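Xaa-Pro Dipeptidase (Alteromonas macleodii, PDB 2QS8) probably releases the C-terminal residue of dipeptides, as a metal-dependent carboxypeptidase of the amidohydrolase superfamily. Local coordinates at residues V113-G117 with L118-S122; Y164-P167 with E168-V171; R183-Y186 with K187-A190. One frame throughout, in Å; residues are numbered along the deposited sequence.

Contact 1: V113-G117 with L118-S122; sequences VGDSG and LVAIS
Among the polar contacts, the carboxylate of Asp-115 receives the first turn of the helix that starts at Val-119. Its OD1 accepts from Ala-120 N at 3.1 Å and its OD2 from Val-119 N at 3.2 Å, both N-H groups coming from above the carboxylate plane, about 60° out of it. OD2 also takes Gly-117 N at 2.6 Å, closing an Asx turn. This third donor arrives on the anti side, nearer the plane. The grip depends on the CG of Asp-115 lying between its backbone N and carbonyl carbon (chi1 60°), which carries the carboxylate over the helix start. A water extends the network by donating to Asp-115 OD1 and Gly-117 O and accepting from Ile-121 N. An asparagine here, with an NH2 group in place of one oxygen and no charge, would probably leave either Ala-120 N, or Val-119 N together with Gly-117 N, without an acceptor.

Aliphatic groups make van der Waals contacts: Val-119 CB sits 3.6 Å from the carboxylate carbon CG of Asp-115, and the Ile-121 CD1 methyl lies 3.5 Å from Gly-117 O. Gly-117 has backbone angles at which any CB would collide with the Ser-116 carbonyl oxygen.

Gly-114 O is hydrogen-bonded to ND1 of His-71, a magnesium ligand. The turn links strand 107-112 to helix 119-128; Val-119 packs on helix 88-104, Ala-120 and Ile-121 on strand 136-139.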
loop_
_atom_site.group_PDB
_atom_site.type_symbol
_atom_site.label_atom_id
_atom_site.label_comp_id
_atom_site.label_asym_id
_atom_site.label_seq_id
_atom_site.Cartn_x
_atom_site.Cartn_y
_atom_site.Cartn_z
ATOM N N VAL A 113 -6.221 23.861 15.415
ATOM C CA VAL A 113 -5.762 22.503 15.251
ATOM C C VAL A 113 -6.872 21.536 14.865
ATOM O O VAL A 113 -7.094 20.541 15.556
ATOM C CB VAL A 113 -5.059 22.003 16.531
ATOM C CG1 VAL A 113 -3.703 22.701 16.680
ATOM C CG2 VAL A 113 -5.927 22.297 17.741
ATOM N N GLY A 114 -7.554 21.838 13.758
ATOM C CA GLY A 114 -8.608 20.962 13.274
ATOM C C GLY A 114 -9.927 21.550 12.789
ATOM O O GLY A 114 -10.574 22.306 13.499
ATOM N N ASP A 115 -10.307 21.199 11.563
ATOM C CA ASP A 115 -11.586 21.598 10.969
ATOM C C ASP A 115 -11.795 20.656 9.792
ATOM O O ASP A 115 -10.923 19.827 9.525
ATOM C CB ASP A 115 -11.609 23.080 10.529
ATOM C CG ASP A 115 -10.557 23.423 9.486
ATOM O OD1 ASP A 115 -9.649 24.221 9.809
ATOM O OD2 ASP A 115 -10.643 22.920 8.346
ATOM N N SER A 116 -12.920 20.764 9.086
ATOM C CA SER A 116 -13.179 19.845 7.977
ATOM C C SER A 116 -12.063 19.787 6.927
ATOM O O SER A 116 -12.013 18.854 6.129
ATOM C CB SER A 116 -14.533 20.147 7.319
ATOM O OG SER A 116 -14.581 21.446 6.759
ATOM N N GLY A 117 -11.167 20.769 6.932
ATOM C CA GLY A 117 -10.058 20.748 5.992
ATOM C C GLY A 117 -9.489 22.072 5.496
ATOM O O GLY A 117 -8.284 22.295 5.557
ATOM N N LEU A 118 -10.349 22.957 5.007
ATOM C CA LEU A 118 -9.898 24.219 4.453
ATOM C C LEU A 118 -10.489 25.462 5.123
ATOM O O LEU A 118 -10.325 26.578 4.627
ATOM C CB LEU A 118 -10.218 24.240 2.952
ATOM C CG LEU A 118 -9.190 23.689 1.952
ATOM C CD1 LEU A 118 -7.959 24.579 1.990
ATOM C CD2 LEU A 118 -8.801 22.267 2.278
ATOM N N VAL A 119 -11.167 25.281 6.250
ATOM C CA VAL A 119 -11.774 26.419 6.929
ATOM C C VAL A 119 -10.728 27.407 7.475
ATOM O O VAL A 119 -10.628 28.534 6.993
ATOM C CB VAL A 119 -12.720 25.948 8.058
ATOM C CG1 VAL A 119 -13.431 27.147 8.691
ATOM C CG2 VAL A 119 -13.748 24.974 7.488
ATOM N N ALA A 120 -9.947 26.996 8.462
ATOM C CA ALA A 120 -8.931 27.887 9.016
ATOM C C ALA A 120 -7.913 28.340 7.944
ATOM O O ALA A 120 -7.468 29.489 7.947
ATOM C CB ALA A 120 -8.200 27.199 10.179
ATOM N N ILE A 121 -7.543 27.445 7.032
ATOM C CA ILE A 121 -6.590 27.813 5.998
ATOM C C ILE A 121 -7.149 28.967 5.150
ATOM O O ILE A 121 -6.457 29.953 4.889
ATOM C CB ILE A 121 -6.272 26.612 5.100
ATOM C CG1 ILE A 121 -5.405 25.610 5.876
ATOM C CG2 ILE A 121 -5.610 27.075 3.813
ATOM C CD1 ILE A 121 -5.336 24.241 5.246
ATOM N N SER A 122 -8.402 28.843 4.726
ATOM C CA SER A 122 -9.021 29.896 3.924
ATOM C C SER A 122 -9.211 31.186 4.730
ATOM O O SER A 122 -9.000 32.287 4.230
ATOM C CB SER A 122 -10.375 29.429 3.382
ATOM O OG SER A 122 -10.222 28.308 2.530
HETATM O O HOH W 1 -7.940 24.686 7.425
#

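Contact 2: Y164-P167 with E168-V171; sequences YPVP and EQGV
Gln-169 N donates to Val-166 O at 2.8 Å, the shortest bond across this compact turn, and the Gln-169 side chain accepts from the N-H of the same residue. Its CG is anti to its own carbonyl carbon (chi1 -67°) and the chain runs extended beyond it, bringing OE1 back to Val-166 N at 3.0 Å. The amide oxygen meets that N-H with the donor tilted 22° from the carbonyl plane. Val-166 is therefore held at both its N-H and its C=O by one residue. Gly-170 N then donates to Pro-167 O at 2.9 Å, the next bond of the 3-10 turn, and positive phi at Gly-170 swings the chain out of it.

Around this polar frame the side chains close in. Pro-165 CB lies against Val-171 CG2 at 3.5 Å, while Val-166 CG2 touches Glu-168 OE1 and the amide of Gln-169. Pro-167 CA makes a CA-H...O contact of 3.3 Å with Val-171 O, and a water joins that oxygen to Pro-165 O.

Tyr-164 of the second subunit packs on Val-166, Glu-168 and Gln-169. Just before strand 171-172, Gly-170 is hydrogen-bonded through its backbone to Ala-145, of strand 145-146, and Pro-167 rests on helix 175-188.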
loop_
_atom_site.group_PDB
_atom_site.type_symbol
_atom_site.label_atom_id
_atom_site.label_comp_id
_atom_site.label_asym_id
_atom_site.label_seq_id
_atom_site.Cartn_x
_atom_site.Cartn_y
_atom_site.Cartn_z
ATOM N N TYR A 164 -15.311 4.652 2.433
ATOM C CA TYR A 164 -14.083 4.515 3.211
ATOM C C TYR A 164 -13.128 5.640 2.800
ATOM O O TYR A 164 -12.814 5.800 1.627
ATOM C CB TYR A 164 -13.429 3.157 2.953
ATOM C CG TYR A 164 -14.322 1.987 3.250
ATOM C CD1 TYR A 164 -14.865 1.803 4.523
ATOM C CD2 TYR A 164 -14.644 1.065 2.254
ATOM C CE1 TYR A 164 -15.708 0.732 4.799
ATOM C CE2 TYR A 164 -15.482 -0.011 2.514
ATOM C CZ TYR A 164 -16.014 -0.169 3.789
ATOM O OH TYR A 164 -16.860 -1.211 4.045
ATOM N N PRO A 165 -12.665 6.440 3.772
ATOM C CA PRO A 165 -11.752 7.556 3.511
ATOM C C PRO A 165 -10.388 7.120 3.003
ATOM O O PRO A 165 -9.924 6.020 3.306
ATOM C CB PRO A 165 -11.637 8.241 4.869
ATOM C CG PRO A 165 -12.857 7.768 5.623
ATOM C CD PRO A 165 -12.974 6.348 5.207
ATOM N N VAL A 166 -9.748 7.984 2.229
ATOM C CA VAL A 166 -8.412 7.687 1.725
ATOM C C VAL A 166 -7.421 8.530 2.528
ATOM O O VAL A 166 -7.817 9.486 3.194
ATOM C CB VAL A 166 -8.294 7.977 0.207
ATOM C CG1 VAL A 166 -9.209 7.028 -0.556
ATOM C CG2 VAL A 166 -8.627 9.429 -0.095
ATOM N N PRO A 167 -6.126 8.183 2.483
ATOM C CA PRO A 167 -5.102 8.926 3.227
ATOM C C PRO A 167 -5.156 10.446 3.070
ATOM O O PRO A 167 -5.020 11.176 4.042
ATOM C CB PRO A 167 -3.793 8.333 2.704
ATOM C CG PRO A 167 -4.180 6.915 2.365
ATOM C CD PRO A 167 -5.507 7.119 1.671
ATOM N N GLU A 168 -5.364 10.914 1.844
ATOM C CA GLU A 168 -5.421 12.341 1.575
ATOM C C GLU A 168 -6.563 13.022 2.328
ATOM O O GLU A 168 -6.522 14.219 2.550
ATOM C CB GLU A 168 -5.543 12.602 0.065
ATOM C CG GLU A 168 -4.295 12.260 -0.752
ATOM C CD GLU A 168 -4.253 10.820 -1.242
ATOM O OE1 GLU A 168 -4.966 9.951 -0.681
ATOM O OE2 GLU A 168 -3.490 10.547 -2.195
ATOM N N GLN A 169 -7.578 12.264 2.723
ATOM C CA GLN A 169 -8.692 12.848 3.450
ATOM C C GLN A 169 -8.417 12.887 4.960
ATOM O O GLN A 169 -9.271 13.301 5.738
ATOM C CB GLN A 169 -9.982 12.064 3.171
ATOM C CG GLN A 169 -10.453 12.183 1.749
ATOM C CD GLN A 169 -11.684 11.341 1.457
ATOM O OE1 GLN A 169 -11.758 10.171 1.830
ATOM N NE2 GLN A 169 -12.657 11.936 0.768
ATOM N N GLY A 170 -7.231 12.440 5.374
ATOM C CA GLY A 170 -6.907 12.457 6.787
ATOM C C GLY A 170 -7.090 11.174 7.595
ATOM O O GLY A 170 -6.962 11.203 8.818
ATOM N N VAL A 171 -7.410 10.065 6.926
ATOM C CA VAL A 171 -7.566 8.769 7.596
ATOM C C VAL A 171 -6.512 7.827 7.006
ATOM O O VAL A 171 -6.515 7.527 5.808
ATOM C CB VAL A 171 -8.975 8.188 7.403
ATOM C CG1 VAL A 171 -9.159 6.941 8.297
ATOM C CG2 VAL A 171 -10.012 9.257 7.747
HETATM O O HOH W 2 -7.491 5.091 4.813
#

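Contact 3: R183-Y186 with K187-A190; sequences RQRY and KDGA
A Schellman motif ends helix 175-188: Ala-190 N reaches back to Arg-185 O at 2.9 Å, and inside that loop Gly-189 N makes a weak bond to Tyr-186 O. Ala-190 CB lies 3.3 Å from the same Arg-185 O. Gly-189 is the C-prime residue, with a positive phi that would press a side chain against the preceding carbonyl. Before the cap the helix keeps its regular ladder, with Lys-187 N bonded to Arg-183 O and Asp-188 N to Gln-184 O. A water donates to both Tyr-186 O and Ala-190 O beyond the last turn.

Asp-188 draws two side chains from the turn before it, one to each carboxylate oxygen. Arg-185 NH1 forms a salt bridge to OD2 of Asp-188 at 2.9 Å; the two chains run side by side, and the oxygen comes to the guanidinium edge, tilted from its plane. The Arg-185 chain bends at chi2 (27°) and chi3 (81°), which turns its guanidinium back along Asp-188, while its NH2 serves the carbonyl of Glu-168. Gln-184 NE2 donates to Asp-188 OD1 at 3.1 Å, from above the carboxylate plane, the amide and carboxylate planes standing 57° apart. The same nitrogen bonds to Tyr-162 OH of the second subunit. Gln-184 CB, meanwhile, lies 3.7 Å above one guanidinium face of Arg-185, offset toward the rim.

Lys-187 runs fully extended, its CD 3.9 Å from Gln-184 OE1, and a water joins its NZ to that oxygen. NZ also forms a salt bridge to Asp-152 and a hydrogen bond to Thr-154, both of the second subunit. The nested pair of backbone bonds around a positive-phi residue, here a glycine, is the Schellman motif, combined in this helix with side-chain links between successive turns and to another subunit.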
loop_
_atom_site.group_PDB
_atom_site.type_symbol
_atom_site.label_atom_id
_atom_site.label_comp_id
_atom_site.label_asym_id
_atom_site.label_seq_id
_atom_site.Cartn_x
_atom_site.Cartn_y
_atom_site.Cartn_z
ATOM N N ARG A 183 1.661 15.191 3.660
ATOM C CA ARG A 183 1.910 15.953 2.453
ATOM C C ARG A 183 0.634 16.612 1.914
ATOM O O ARG A 183 0.696 17.714 1.362
ATOM C CB ARG A 183 2.563 15.060 1.397
ATOM C CG ARG A 183 4.048 14.786 1.695
ATOM C CD ARG A 183 4.644 13.706 0.801
ATOM N NE ARG A 183 6.078 13.531 1.019
ATOM C CZ ARG A 183 6.720 12.376 0.863
ATOM N NH1 ARG A 183 6.060 11.285 0.487
ATOM N NH2 ARG A 183 8.017 12.301 1.084
ATOM N N GLN A 184 -0.519 15.956 2.091
ATOM C CA GLN A 184 -1.782 16.528 1.630
ATOM C C GLN A 184 -2.091 17.810 2.402
ATOM O O GLN A 184 -2.627 18.767 1.846
ATOM C CB GLN A 184 -2.943 15.543 1.824
ATOM C CG GLN A 184 -4.263 16.040 1.267
ATOM C CD GLN A 184 -4.192 16.287 -0.229
ATOM O OE1 GLN A 184 -3.578 15.514 -0.967
ATOM N NE2 GLN A 184 -4.829 17.363 -0.687
ATOM N N ARG A 185 -1.760 17.820 3.690
ATOM C CA ARG A 185 -2.006 19.011 4.493
ATOM C C ARG A 185 -1.087 20.134 4.001
ATOM O O ARG A 185 -1.480 21.295 3.972
ATOM C CB ARG A 185 -1.789 18.707 5.978
ATOM C CG ARG A 185 -3.089 18.676 6.791
ATOM C CD ARG A 185 -4.303 18.286 5.938
ATOM N NE ARG A 185 -4.395 16.852 5.748
ATOM C CZ ARG A 185 -5.188 16.247 4.875
ATOM N NH1 ARG A 185 -5.984 16.938 4.077
ATOM N NH2 ARG A 185 -5.174 14.925 4.807
ATOM N N TYR A 186 0.131 19.774 3.613
ATOM C CA TYR A 186 1.064 20.755 3.069
ATOM C C TYR A 186 0.457 21.293 1.761
ATOM O O TYR A 186 0.501 22.490 1.474
ATOM C CB TYR A 186 2.414 20.087 2.752
ATOM C CG TYR A 186 3.252 20.826 1.741
ATOM C CD1 TYR A 186 3.878 22.036 2.063
ATOM C CD2 TYR A 186 3.416 20.326 0.453
ATOM C CE1 TYR A 186 4.649 22.725 1.120
ATOM C CE2 TYR A 186 4.180 21.000 -0.494
ATOM C CZ TYR A 186 4.796 22.197 -0.156
ATOM O OH TYR A 186 5.561 22.850 -1.090
ATOM N N LYS A 187 -0.118 20.378 0.991
ATOM C CA LYS A 187 -0.720 20.716 -0.288
ATOM C C LYS A 187 -1.921 21.634 -0.099
ATOM O O LYS A 187 -2.085 22.572 -0.860
ATOM C CB LYS A 187 -1.126 19.429 -1.026
ATOM C CG LYS A 187 -1.631 19.600 -2.459
ATOM C CD LYS A 187 -1.827 18.222 -3.122
ATOM C CE LYS A 187 -2.419 18.356 -4.518
ATOM N NZ LYS A 187 -2.332 17.081 -5.259
ATOM N N ASP A 188 -2.741 21.375 0.920
ATOM C CA ASP A 188 -3.913 22.205 1.172
ATOM C C ASP A 188 -3.532 23.615 1.642
ATOM O O ASP A 188 -4.337 24.537 1.540
ATOM C CB ASP A 188 -4.827 21.573 2.223
ATOM C CG ASP A 188 -5.420 20.245 1.774
ATOM O OD1 ASP A 188 -5.662 20.056 0.560
ATOM O OD2 ASP A 188 -5.663 19.397 2.650
ATOM N N GLY A 189 -2.314 23.764 2.162
ATOM C CA GLY A 189 -1.855 25.057 2.642
ATOM C C GLY A 189 -1.696 25.169 4.155
ATOM O O GLY A 189 -1.585 26.271 4.672
ATOM N N ALA A 190 -1.674 24.045 4.869
ATOM C CA ALA A 190 -1.532 24.070 6.331
ATOM C C ALA A 190 -0.143 24.501 6.831
ATOM O O ALA A 190 0.864 24.276 6.159
ATOM C CB ALA A 190 -1.870 22.702 6.903
HETATM O O HOH W 3 -3.387 15.025 -3.626
HETATM O O HOH W 4 1.494 24.421 3.555
#

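Read from the N terminus, the three contacts follow in series, none nested in or crossing another, and each closes a short local turn. Contact 1 starts helix 119-128 after strand 107-112, contact 2 turns the chain into strand 171-172, and contact 3 ends helix 175-188. The helix end of contact 3 meets the helix start of contact 1, where Leu-118 and Ile-121 pack against Asp-188, and Ile-121 also against Gly-189 and Ala-190. The Arg-185 guanidinium ties the same helix end to the turn of contact 2. Contacts 1 and 2 do not touch, their centres 16 Å apart, so residues 183-190 bridge them within the TIM-barrel fold.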